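Local coordinates for protein carboxylesterase (Uncultured bacterium, PDB 5GMX) that hydrolyses carboxylic esters as a family VIII carboxylesterase of the beta-lactamase clan and also acts on oxyimino cephalosporins, at residues A39-E43 with N284-G289; D352-L357 with A383-L387. One frame throughout, in Å; residues are numbered along the deposited sequence.

Contact 1: residues A39-E43 with N284-G289; sequences AIEGE and NGGTLG
G42 meets N284 where the hairpin turn after strand 33-40 leans on the loop that follows helix 272-283. The packing is tight here: ND2 of N284 lies 3.3 Å from CA of G42, and CG of the same amide is 3.5 Å from the G42 nitrogen. A chi1 of -167° carries the N284 amide over the turn, where it lies flat on the face of the E41-G42 peptide. G42 sits at positive phi in the type I' turn I40-E43, a place that suits glycine. Both ends of the amide are held: ND2 donates to O of T287 in its own loop (3.0 Å), from above that carbonyl's plane, while OD1 is taken by R356. Further along the loop, N of G289 donates to O of G42 at 2.8 Å, in the carbonyl plane, and CD2 of L288 lies 3.3 Å from the same oxygen. The outer side is looser. E43 bends back at chi2 (-66°) and brings OE2 only to within 3.5 Å of the G289 CA, both residues being exposed. The contact is thus mostly polar and backbone in character: one hydrogen bond joins the segments, the amide adds packing, and L288, loosely near A39, supplies the apolar part.

Contact 2: residues D352-L357 with A383-L387; sequences DTKARL and AYRCL
Y384 reaches from the last turn of helix 374-385 to D352, and its hydroxyl donates to OD2 in a very short hydrogen bond of 2.5 Å. The carboxylate arrives at the edge of the ring, in its plane, and the two flat groups are only 24° apart, so acid and phenol form one nearly continuous slab. D352 is oriented by its own turn: OD1 accepts from N of A355 at 3.1 Å, from above the carboxylate plane, in an Asx motif, and also receives N335 ND2. One carboxylate oxygen therefore serves the turn and the other the helix, an environment that would probably favour the ionised acid.

The apolar bumps lie over this slab. The extended chi1 of L357 (176°) sets CD1 over one face of the Y384 ring, displaced toward its rim and 4.1 Å from CZ, while its CD2 approaches OH at 3.8 Å. The same CD1 meets CD1 of L387 at 4.1 Å. That leucine tip fits into the hollow between L357 and A355, whose CB is 3.9 Å from it; CB of A355 also stands obliquely to the ring, near CE1.

A G1 beta bulge, R356 and L357 opposite D352, shapes the turn joining strands 348-352 and 357-363. F350 touches both Y384 and L357, L38 and I40 of strand 33-40 pack on L357, and A383 rests on V18 of helix 16-27. The C-terminal helix thus ends against the antiparallel sheet, as in the serine beta-lactamase fold.

From the N terminus, the chain first runs through strand 33-40 into the turn of contact 1, and that contact closes a long loop when N284-G289 arrives after helix 272-283. Contact 2 opens only later, at the turn between strands 348-352 and 357-363, and closes a much shorter loop at the C-terminal helix; the two loops follow in series and neither crosses the other. The centres of contact 1 and contact 2 are about 12 Å apart, and the two touch directly. NE of R356 lies 2.6 Å from OD1 of N284, a probable hydrogen bond, while I40 packs on L357. Together they tie neighbouring strand ends and turns of the seven-stranded antiparallel sheet to the loop after helix 272-283 and to the end of helix 374-385.

Contact 1: residues A39-E43 with N284-G289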
loop_
_atom_site.group_PDB
_atom_site.type_symbol
_atom_site.label_atom_id
_atom_site.label_comp_id
_atom_site.label_asym_id
_atom_site.label_seq_id
_atom_site.Cartn_x
_atom_site.Cartn_y
_atom_site.Cartn_z
ATOM N N ALA A 39 -13.145 6.271 -7.798
ATOM C CA ALA A 39 -13.628 5.525 -8.947
ATOM C C ALA A 39 -14.937 4.831 -8.606
ATOM O O ALA A 39 -15.093 4.268 -7.522
ATOM C CB ALA A 39 -12.590 4.512 -9.416
ATOM N N ILE A 40 -15.884 4.901 -9.533
ATOM C CA ILE A 40 -17.164 4.229 -9.402
ATOM C C ILE A 40 -17.415 3.409 -10.666
ATOM O O ILE A 40 -17.274 3.916 -11.789
ATOM C CB ILE A 40 -18.326 5.232 -9.176
ATOM C CG1 ILE A 40 -18.124 6.003 -7.873
ATOM C CG2 ILE A 40 -19.669 4.506 -9.103
ATOM C CD1 ILE A 40 -18.320 5.144 -6.631
ATOM N N GLU A 41 -17.740 2.135 -10.466
ATOM C CA GLU A 41 -18.099 1.229 -11.553
ATOM C C GLU A 41 -17.097 1.249 -12.702
ATOM O O GLU A 41 -17.480 1.235 -13.861
ATOM C CB GLU A 41 -19.502 1.564 -12.071
ATOM C CG GLU A 41 -20.598 1.276 -11.050
ATOM C CD GLU A 41 -22.009 1.511 -11.578
ATOM O OE1 GLU A 41 -22.188 1.616 -12.814
ATOM O OE2 GLU A 41 -22.945 1.567 -10.747
ATOM N N GLY A 42 -15.811 1.291 -12.364
ATOM C CA GLY A 42 -14.768 1.169 -13.357
ATOM C C GLY A 42 -14.377 2.464 -14.033
ATOM O O GLY A 42 -13.645 2.441 -15.022
ATOM N N GLU A 43 -14.843 3.596 -13.509
ATOM C CA GLU A 43 -14.426 4.878 -14.072
ATOM C C GLU A 43 -14.057 5.874 -12.980
ATOM O O GLU A 43 -14.733 5.955 -11.955
ATOM C CB GLU A 43 -15.547 5.467 -14.949
ATOM C CG GLU A 43 -16.008 4.574 -16.123
ATOM C CD GLU A 43 -14.946 4.356 -17.214
ATOM O OE1 GLU A 43 -13.912 5.062 -17.226
ATOM O OE2 GLU A 43 -15.147 3.458 -18.064
ATOM N N ASN A 284 -14.275 -3.050 -9.064
ATOM C CA ASN A 284 -15.164 -3.272 -10.202
ATOM C C ASN A 284 -14.992 -4.661 -10.819
ATOM O O ASN A 284 -15.199 -4.857 -12.020
ATOM C CB ASN A 284 -14.942 -2.192 -11.261
ATOM C CG ASN A 284 -16.037 -2.169 -12.305
ATOM O OD1 ASN A 284 -17.217 -2.267 -11.975
ATOM N ND2 ASN A 284 -15.652 -2.044 -13.575
ATOM N N GLY A 285 -14.601 -5.628 -9.997
ATOM C CA GLY A 285 -14.436 -6.987 -10.477
ATOM C C GLY A 285 -13.179 -7.204 -11.302
ATOM O O GLY A 285 -13.068 -8.188 -12.026
ATOM N N GLY A 286 -12.232 -6.282 -11.219
ATOM C CA GLY A 286 -10.947 -6.489 -11.867
ATOM C C GLY A 286 -10.757 -5.653 -13.118
ATOM O O GLY A 286 -9.767 -5.812 -13.822
ATOM N N THR A 287 -11.701 -4.755 -13.385
ATOM C CA THR A 287 -11.685 -3.959 -14.604
ATOM C C THR A 287 -11.816 -2.455 -14.344
ATOM O O THR A 287 -12.626 -2.010 -13.528
ATOM C CB THR A 287 -12.829 -4.398 -15.556
ATOM O OG1 THR A 287 -12.740 -5.813 -15.791
ATOM C CG2 THR A 287 -12.759 -3.650 -16.888
ATOM N N LEU A 288 -11.015 -1.680 -15.066
ATOM C CA LEU A 288 -11.074 -0.226 -15.024
ATOM C C LEU A 288 -11.046 0.306 -16.456
ATOM O O LEU A 288 -10.125 0.002 -17.212
ATOM C CB LEU A 288 -9.905 0.321 -14.194
ATOM C CG LEU A 288 -9.823 1.728 -13.582
ATOM C CD1 LEU A 288 -9.427 2.753 -14.592
ATOM C CD2 LEU A 288 -11.122 2.127 -12.900
ATOM N N GLY A 289 -12.059 1.091 -16.819
ATOM C CA GLY A 289 -12.158 1.661 -18.154
ATOM C C GLY A 289 -12.040 0.635 -19.265
ATOM O O GLY A 289 -11.390 0.879 -20.276
#

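Contact 2: residues D352-L357 with A383-L387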
loop_
_atom_site.group_PDB
_atom_site.type_symbol
_atom_site.label_atom_id
_atom_site.label_comp_id
_atom_site.label_asym_id
_atom_site.label_seq_id
_atom_site.Cartn_x
_atom_site.Cartn_y
_atom_site.Cartn_z
ATOM N N ASP A 352 -14.346 -1.322 -2.390
ATOM C CA ASP A 352 -15.662 -1.762 -1.925
ATOM C C ASP A 352 -16.361 -2.413 -3.113
ATOM O O ASP A 352 -16.857 -1.710 -3.991
ATOM C CB ASP A 352 -16.463 -0.560 -1.385
ATOM C CG ASP A 352 -17.932 -0.897 -1.034
ATOM O OD1 ASP A 352 -18.432 -1.993 -1.370
ATOM O OD2 ASP A 352 -18.610 -0.029 -0.432
ATOM N N THR A 353 -16.389 -3.743 -3.160
ATOM C CA THR A 353 -16.940 -4.431 -4.327
ATOM C C THR A 353 -18.468 -4.328 -4.415
ATOM O O THR A 353 -19.041 -4.524 -5.489
ATOM C CB THR A 353 -16.559 -5.928 -4.360
ATOM O OG1 THR A 353 -17.196 -6.608 -3.274
ATOM C CG2 THR A 353 -15.062 -6.106 -4.266
ATOM N N LYS A 354 -19.132 -4.068 -3.292
ATOM C CA LYS A 354 -20.589 -3.906 -3.307
ATOM C C LYS A 354 -20.995 -2.638 -4.060
ATOM O O LYS A 354 -21.788 -2.694 -5.000
ATOM C CB LYS A 354 -21.157 -3.889 -1.885
ATOM C CG LYS A 354 -20.991 -5.211 -1.136
ATOM C CD LYS A 354 -21.796 -5.226 0.161
ATOM C CE LYS A 354 -21.755 -6.593 0.858
ATOM N NZ LYS A 354 -20.459 -6.874 1.566
ATOM N N ALA A 355 -20.426 -1.503 -3.668
ATOM C CA ALA A 355 -20.705 -0.238 -4.342
ATOM C C ALA A 355 -19.859 -0.070 -5.604
ATOM O O ALA A 355 -20.001 0.916 -6.326
ATOM C CB ALA A 355 -20.468 0.931 -3.389
ATOM N N ARG A 356 -18.988 -1.040 -5.869
ATOM C CA ARG A 356 -18.033 -0.952 -6.973
ATOM C C ARG A 356 -17.231 0.354 -6.893
ATOM O O ARG A 356 -17.001 1.036 -7.892
ATOM C CB ARG A 356 -18.751 -1.105 -8.317
ATOM C CG ARG A 356 -19.281 -2.530 -8.525
ATOM C CD ARG A 356 -20.276 -2.629 -9.661
ATOM N NE ARG A 356 -19.659 -2.380 -10.959
ATOM C CZ ARG A 356 -20.333 -2.094 -12.074
ATOM N NH1 ARG A 356 -21.661 -2.006 -12.052
ATOM N NH2 ARG A 356 -19.677 -1.889 -13.215
ATOM N N LEU A 357 -16.791 0.672 -5.680
ATOM C CA LEU A 357 -16.146 1.944 -5.384
ATOM C C LEU A 357 -14.682 1.737 -5.010
ATOM O O LEU A 357 -14.369 0.893 -4.183
ATOM C CB LEU A 357 -16.891 2.646 -4.243
ATOM C CG LEU A 357 -16.402 3.964 -3.633
ATOM C CD1 LEU A 357 -17.589 4.751 -3.082
ATOM C CD2 LEU A 357 -15.382 3.734 -2.510
ATOM N N ALA A 383 -18.295 10.661 0.485
ATOM C CA ALA A 383 -18.408 9.780 -0.665
ATOM C C ALA A 383 -19.605 8.851 -0.557
ATOM O O ALA A 383 -20.299 8.626 -1.546
ATOM C CB ALA A 383 -17.141 8.976 -0.835
ATOM N N TYR A 384 -19.850 8.301 0.632
ATOM C CA TYR A 384 -20.981 7.382 0.750
ATOM C C TYR A 384 -22.323 8.094 0.913
ATOM O O TYR A 384 -23.374 7.462 0.805
ATOM C CB TYR A 384 -20.758 6.388 1.891
ATOM C CG TYR A 384 -19.883 5.230 1.453
ATOM C CD1 TYR A 384 -20.434 4.122 0.816
ATOM C CD2 TYR A 384 -18.503 5.264 1.632
ATOM C CE1 TYR A 384 -19.637 3.064 0.390
ATOM C CE2 TYR A 384 -17.697 4.206 1.217
ATOM C CZ TYR A 384 -18.274 3.117 0.595
ATOM O OH TYR A 384 -17.489 2.076 0.182
ATOM N N ARG A 385 -22.305 9.402 1.150
ATOM C CA ARG A 385 -23.559 10.153 1.076
ATOM C C ARG A 385 -24.085 10.306 -0.355
ATOM O O ARG A 385 -25.273 10.544 -0.566
ATOM C CB ARG A 385 -23.389 11.536 1.695
ATOM C CG ARG A 385 -23.598 11.564 3.182
ATOM C CD ARG A 385 -23.680 12.988 3.677
ATOM N NE ARG A 385 -24.680 13.781 2.966
ATOM C CZ ARG A 385 -24.790 15.098 3.107
ATOM N NH1 ARG A 385 -23.960 15.730 3.925
ATOM N NH2 ARG A 385 -25.717 15.777 2.441
ATOM N N CYS A 386 -23.199 10.171 -1.335
ATOM C CA CYS A 386 -23.558 10.403 -2.731
ATOM C C CYS A 386 -24.096 9.164 -3.447
ATOM O O CYS A 386 -24.328 9.195 -4.658
ATOM C CB CYS A 386 -22.344 10.948 -3.489
ATOM S SG CYS A 386 -21.749 12.542 -2.872
ATOM N N LEU A 387 -24.292 8.078 -2.705
ATOM C CA LEU A 387 -24.753 6.823 -3.294
ATOM C C LEU A 387 -26.223 6.552 -2.977
ATOM O O LEU A 387 -26.574 6.227 -1.841
ATOM C CB LEU A 387 -23.885 5.667 -2.796
ATOM C CG LEU A 387 -22.389 5.780 -3.109
ATOM C CD1 LEU A 387 -21.612 4.605 -2.524
ATOM C CD2 LEU A 387 -22.158 5.873 -4.604
#